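Local atomic coordinates of cysteine desulfurase (Fervidobacterium islandicum, PDB entry 6A6E), a protein that catalyses the removal of sulfur from cysteine with the help of pyridoxal-5'-phosphate, as a SufS-type desulfurase that probably supplies sulfur for iron-sulfur cluster assembly. Residues Asn187-Glu192 and Gln378-Val383; Ser16-Asp21 and Val401-Thr406. All coordinates share one frame; numbering follows the deposited sequence.

Contact 1 of 2, residues Asn187-Glu192 and Gln378-Val383; sequences NVTGQE and QPLMGV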
loop_
_atom_site.group_PDB
_atom_site.type_symbol
_atom_site.label_atom_id
_atom_site.label_comp_id
_atom_site.label_asym_id
_atom_site.label_seq_id
_atom_site.Cartn_x
_atom_site.Cartn_y
_atom_site.Cartn_z
ATOM N N ASN A 187 -6.238 21.316 -3.417
ATOM C CA ASN A 187 -7.133 20.780 -2.406
ATOM C C ASN A 187 -7.619 21.860 -1.418
ATOM O O ASN A 187 -8.401 21.532 -0.547
ATOM C CB ASN A 187 -6.450 19.653 -1.597
ATOM C CG ASN A 187 -5.358 20.155 -0.687
ATOM O OD1 ASN A 187 -4.511 20.914 -1.112
ATOM N ND2 ASN A 187 -5.354 19.717 0.586
ATOM N N VAL A 188 -7.139 23.101 -1.566
ATOM C CA VAL A 188 -7.546 24.263 -0.728
ATOM C C VAL A 188 -8.229 25.398 -1.520
ATOM O O VAL A 188 -9.334 25.826 -1.178
ATOM C CB VAL A 188 -6.335 24.845 -0.000
ATOM C CG1 VAL A 188 -6.736 26.076 0.803
ATOM C CG2 VAL A 188 -5.754 23.804 0.968
ATOM N N THR A 189 -7.613 25.825 -2.609
ATOM C CA THR A 189 -8.219 26.860 -3.441
ATOM C C THR A 189 -9.249 26.364 -4.400
ATOM O O THR A 189 -10.065 27.155 -4.876
ATOM C CB THR A 189 -7.191 27.651 -4.219
ATOM O OG1 THR A 189 -6.661 26.847 -5.298
ATOM C CG2 THR A 189 -6.107 28.135 -3.332
ATOM N N GLY A 190 -9.227 25.064 -4.723
ATOM C CA GLY A 190 -10.165 24.485 -5.725
ATOM C C GLY A 190 -9.725 24.794 -7.165
ATOM O O GLY A 190 -10.400 24.429 -8.121
ATOM N N GLN A 191 -8.602 25.480 -7.345
ATOM C CA GLN A 191 -8.217 25.935 -8.687
ATOM C C GLN A 191 -7.691 24.782 -9.553
ATOM O O GLN A 191 -6.652 24.183 -9.219
ATOM C CB GLN A 191 -7.123 27.020 -8.624
ATOM C CG GLN A 191 -6.822 27.587 -10.013
ATOM C CD GLN A 191 -5.698 28.583 -10.073
ATOM O OE1 GLN A 191 -5.046 28.854 -9.073
ATOM N NE2 GLN A 191 -5.420 29.098 -11.296
ATOM N N GLU A 192 -8.381 24.476 -10.650
ATOM C CA GLU A 192 -7.816 23.626 -11.699
ATOM C C GLU A 192 -6.710 24.377 -12.456
ATOM O O GLU A 192 -6.939 25.454 -12.941
ATOM C CB GLU A 192 -8.883 23.152 -12.673
ATOM C CG GLU A 192 -9.954 22.287 -11.983
ATOM C CD GLU A 192 -11.074 21.810 -12.906
ATOM O OE1 GLU A 192 -11.165 22.314 -14.044
ATOM O OE2 GLU A 192 -11.887 20.925 -12.493
ATOM N N GLN A 378 0.415 23.886 4.843
ATOM C CA GLN A 378 0.789 24.866 5.862
ATOM C C GLN A 378 1.388 26.086 5.209
ATOM O O GLN A 378 0.975 27.141 5.556
ATOM C CB GLN A 378 1.789 24.343 6.880
ATOM C CG GLN A 378 1.146 23.592 8.016
ATOM C CD GLN A 378 2.124 22.990 9.003
ATOM O OE1 GLN A 378 3.130 23.606 9.373
ATOM N NE2 GLN A 378 1.817 21.776 9.461
ATOM N N PRO A 379 2.331 25.933 4.258
ATOM C CA PRO A 379 2.853 27.155 3.684
ATOM C C PRO A 379 1.770 27.994 2.941
ATOM O O PRO A 379 1.817 29.240 3.004
ATOM C CB PRO A 379 4.000 26.661 2.770
ATOM C CG PRO A 379 4.331 25.282 3.277
ATOM C CD PRO A 379 3.007 24.748 3.710
ATOM N N LEU A 380 0.773 27.345 2.325
ATOM C CA LEU A 380 -0.293 28.103 1.695
ATOM C C LEU A 380 -1.037 28.983 2.706
ATOM O O LEU A 380 -1.445 30.083 2.379
ATOM C CB LEU A 380 -1.250 27.226 0.918
ATOM C CG LEU A 380 -2.513 27.818 0.301
ATOM C CD1 LEU A 380 -2.211 28.932 -0.661
ATOM C CD2 LEU A 380 -3.349 26.756 -0.405
ATOM N N MET A 381 -1.186 28.533 3.932
ATOM C CA MET A 381 -1.899 29.325 4.909
ATOM C C MET A 381 -1.234 30.684 5.113
ATOM O O MET A 381 -1.925 31.677 5.248
ATOM C CB MET A 381 -2.024 28.597 6.257
ATOM C CG MET A 381 -2.795 27.277 6.185
ATOM S SD MET A 381 -4.525 27.479 5.780
ATOM C CE MET A 381 -4.709 26.664 4.207
ATOM N N GLY A 382 0.088 30.732 5.137
ATOM C CA GLY A 382 0.789 31.996 5.289
ATOM C C GLY A 382 0.536 32.969 4.151
ATOM O O GLY A 382 0.414 34.150 4.386
ATOM N N VAL A 383 0.468 32.463 2.913
ATOM C CA VAL A 383 0.022 33.244 1.774
ATOM C C VAL A 383 -1.397 33.759 1.957
ATOM O O VAL A 383 -1.669 34.911 1.675
ATOM C CB VAL A 383 0.145 32.417 0.451
ATOM C CG1 VAL A 383 -0.405 33.166 -0.762
ATOM C CG2 VAL A 383 1.602 31.990 0.240
#
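Val188 and Leu380 point their side chains straight at each other and meet tip to tip, the branched end of the valine against one methyl of the leucine. CD2 of Leu380 does the touching: it lies 3.6 Å from CB of Val188 and 3.7 Å from CG1 of the same residue, seated against the fork of the valine. With CG anti to the backbone N (chi1 174°), Leu380 continues the direction of its CB toward the loop, and CD2 is the methyl that arrives there. Met381, one residue on, comes in at a slant. Its chain bends at both chi2 and chi3, swinging the terminal methyl CE to 4.0 Å from Val188 CG1, so a flexible thioether fills in beside the stiffer leucine. Thr189 adds a looser touch, its CG2 4.3 Å from Leu380 CD2. Its hydroxyl has other work: OG1 accepts the backbone N-H of Gln191 at 3.1 Å, an ST turn that ties up the threonine's polar end and leaves its methyl for the leucine. Apolar side chains suit this buried junction. It lies near the cofactor pocket: Asn187 belongs to it, and the side chain of Val188 is about 8 Å from pyridoxal-5'-phosphate. The loop 187-192 leads from strand 179-183 of the seven-stranded sheet to helix 195-201. The carbonyl oxygens of Val188 and Asn187 are hydrogen-bonded to the side chains of Ser347 and Arg398, on strands 345-350 and 396-400 of the six-stranded sheet. Helix 378-387 packs its Pro379 and Val383 on Phe271 of the second subunit, so it touches both this loop and the dimer partner.

Contact 2 of 2, residues Ser16-Asp21 and Val401-Thr406; sequences SNILND and VYLYNT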
loop_
_atom_site.group_PDB
_atom_site.type_symbol
_atom_site.label_atom_id
_atom_site.label_comp_id
_atom_site.label_asym_id
_atom_site.label_seq_id
_atom_site.Cartn_x
_atom_site.Cartn_y
_atom_site.Cartn_z
ATOM N N SER A 16 -31.345 9.049 -8.274
ATOM C CA SER A 16 -31.819 8.334 -7.130
ATOM C C SER A 16 -31.128 6.959 -6.974
ATOM O O SER A 16 -30.841 6.509 -5.854
ATOM C CB SER A 16 -33.338 8.141 -7.229
ATOM O OG SER A 16 -33.731 7.430 -6.100
ATOM N N ASN A 17 -30.927 6.293 -8.099
ATOM C CA ASN A 17 -30.191 5.031 -8.166
ATOM C C ASN A 17 -28.725 5.170 -7.708
ATOM O O ASN A 17 -28.207 4.319 -6.963
ATOM C CB ASN A 17 -30.172 4.518 -9.607
ATOM C CG ASN A 17 -31.436 3.789 -9.976
ATOM O OD1 ASN A 17 -32.191 3.364 -9.115
ATOM N ND2 ASN A 17 -31.669 3.651 -11.268
ATOM N N ILE A 18 -28.074 6.235 -8.173
ATOM C CA ILE A 18 -26.735 6.554 -7.703
ATOM C C ILE A 18 -26.677 6.702 -6.187
ATOM O O ILE A 18 -25.924 5.978 -5.532
ATOM C CB ILE A 18 -26.186 7.754 -8.436
ATOM C CG1 ILE A 18 -25.987 7.358 -9.906
ATOM C CG2 ILE A 18 -24.891 8.233 -7.778
ATOM C CD1 ILE A 18 -25.776 8.551 -10.849
ATOM N N LEU A 19 -27.504 7.578 -5.602
ATOM C CA LEU A 19 -27.490 7.748 -4.178
ATOM C C LEU A 19 -27.731 6.435 -3.449
ATOM O O LEU A 19 -27.132 6.175 -2.369
ATOM C CB LEU A 19 -28.515 8.808 -3.733
ATOM C CG LEU A 19 -28.186 10.311 -3.725
ATOM C CD1 LEU A 19 -27.157 10.734 -4.736
ATOM C CD2 LEU A 19 -29.481 11.114 -3.924
ATOM N N ASN A 20 -28.576 5.571 -3.998
ATOM C CA ASN A 20 -28.807 4.313 -3.290
ATOM C C ASN A 20 -27.574 3.376 -3.294
ATOM O O ASN A 20 -27.532 2.434 -2.555
ATOM C CB ASN A 20 -30.065 3.588 -3.824
ATOM C CG ASN A 20 -31.378 4.168 -3.241
ATOM O OD1 ASN A 20 -31.384 4.871 -2.191
ATOM N ND2 ASN A 20 -32.513 3.887 -3.935
ATOM N N ASP A 21 -26.596 3.638 -4.152
ATOM C CA ASP A 21 -25.346 2.853 -4.201
ATOM C C ASP A 21 -24.449 3.122 -2.970
ATOM O O ASP A 21 -23.535 2.337 -2.738
ATOM C CB ASP A 21 -24.554 3.200 -5.463
ATOM C CG ASP A 21 -25.174 2.641 -6.725
ATOM O OD1 ASP A 21 -25.705 1.545 -6.617
ATOM O OD2 ASP A 21 -25.053 3.262 -7.806
ATOM N N VAL A 401 -17.458 18.763 -2.737
ATOM C CA VAL A 401 -18.570 18.023 -3.312
ATOM C C VAL A 401 -18.082 16.911 -4.242
ATOM O O VAL A 401 -16.987 17.000 -4.816
ATOM C CB VAL A 401 -19.560 18.930 -4.114
ATOM C CG1 VAL A 401 -20.273 19.876 -3.196
ATOM C CG2 VAL A 401 -18.841 19.784 -5.167
ATOM N N TYR A 402 -18.935 15.888 -4.391
ATOM C CA TYR A 402 -18.657 14.814 -5.331
ATOM C C TYR A 402 -19.983 14.177 -5.788
ATOM O O TYR A 402 -21.072 14.740 -5.577
ATOM C CB TYR A 402 -17.692 13.772 -4.686
ATOM C CG TYR A 402 -16.971 12.869 -5.707
ATOM C CD1 TYR A 402 -16.289 13.409 -6.775
ATOM C CD2 TYR A 402 -16.940 11.506 -5.567
ATOM C CE1 TYR A 402 -15.616 12.634 -7.692
ATOM C CE2 TYR A 402 -16.262 10.705 -6.489
ATOM C CZ TYR A 402 -15.612 11.277 -7.558
ATOM O OH TYR A 402 -14.947 10.488 -8.463
ATOM N N LEU A 403 -19.889 13.005 -6.412
ATOM C CA LEU A 403 -20.933 12.423 -7.223
ATOM C C LEU A 403 -22.314 12.362 -6.582
ATOM O O LEU A 403 -23.322 12.750 -7.214
ATOM C CB LEU A 403 -20.526 10.977 -7.590
ATOM C CG LEU A 403 -21.543 10.162 -8.367
ATOM C CD1 LEU A 403 -21.821 10.898 -9.663
ATOM C CD2 LEU A 403 -21.072 8.766 -8.670
ATOM N N TYR A 404 -22.350 11.829 -5.358
ATOM C CA TYR A 404 -23.534 11.525 -4.610
ATOM C C TYR A 404 -24.027 12.782 -3.797
ATOM O O TYR A 404 -24.907 12.661 -2.947
ATOM C CB TYR A 404 -23.282 10.307 -3.650
ATOM C CG TYR A 404 -21.883 10.365 -3.002
ATOM C CD1 TYR A 404 -21.533 11.407 -2.115
ATOM C CD2 TYR A 404 -20.895 9.452 -3.363
ATOM C CE1 TYR A 404 -20.250 11.518 -1.584
ATOM C CE2 TYR A 404 -19.575 9.553 -2.864
ATOM C CZ TYR A 404 -19.261 10.577 -1.979
ATOM O OH TYR A 404 -18.003 10.695 -1.522
ATOM N N ASN A 405 -23.448 13.940 -4.000
ATOM C CA ASN A 405 -23.963 15.147 -3.347
ATOM C C ASN A 405 -25.088 15.810 -4.181
ATOM O O ASN A 405 -25.223 15.570 -5.376
ATOM C CB ASN A 405 -22.863 16.179 -3.056
ATOM C CG ASN A 405 -21.931 15.751 -1.932
ATOM O OD1 ASN A 405 -20.700 15.715 -2.139
ATOM N ND2 ASN A 405 -22.490 15.410 -0.741
ATOM N N THR A 406 -25.898 16.621 -3.513
ATOM C CA THR A 406 -27.057 17.306 -4.120
ATOM C C THR A 406 -27.049 18.786 -3.801
ATOM O O THR A 406 -26.288 19.268 -2.944
ATOM C CB THR A 406 -28.394 16.730 -3.597
ATOM O OG1 THR A 406 -28.550 17.058 -2.209
ATOM C CG2 THR A 406 -28.461 15.214 -3.823
#
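This is a small apolar packing contact between the N-terminal helix 12-20 and the loop that joins strand 396-400 to helix 407-423, so that the start of the chain meets the approach to its last helix. Two neighbouring residues of the helix carry it. Ile18 points at the loop and sets its branch methyl CG2 3.9 Å from CG of Leu403, the two side chains crossing at about a right angle. In the isoleucine CG2 lies anti to the backbone N, which sends this methyl, rather than the longer CG1 arm, against the leucine. Leu19 reaches the loop with its end. Its CD1 rests mainly on backbone, 3.5 Å from the carbonyl O of Tyr404, with CB of that tyrosine a little farther at 4.0 Å, while CD2 approaches the methyl CG2 of Thr406 at 4.2 Å. Of the tyrosine side chain it is CB that meets Leu19; the ring leads away, and its hydroxyl is hydrogen-bonded to Asn39 OD1 and Leu44 N. The loop itself is compactly folded. A type I turn runs from Tyr402 to Asn405, closed by the backbone bond from Asn405 N to Tyr402 O, and Asn405 OD1 takes the N-H of Tyr402 on a lone pair in the carbonyl plane at 2.9 Å. Thr406 suits the end of the loop: its hydroxyl caps helix 407-423 through the N-H of Asp409, and its methyl is left to meet Leu19. Helix 290-306 completes the apolar cluster, with Ile306 against both Ile18 and Leu403, and helix 308-327 adds Val311 beside Leu403.

How the contacts relate
Starting from the N terminus, the chain enters contact 2 almost at once, on helix 12-20, and returns to it only at 401-406, after 379 intervening residues that include the whole seven-stranded sheet. Contact 1 is nested inside that loop: the chain passes 187-192, and 185 residues later helix 378-387 closes the smaller circuit. Contact 1 thus ties the loop following a strand of the seven-stranded sheet to a helix reached from strand 368-373 of the six-stranded one. Contact 2 joins the beginning of the chain to the approach to its last helix. The centres of contact 1 and contact 2 lie about 27 Å apart, and the two do not touch.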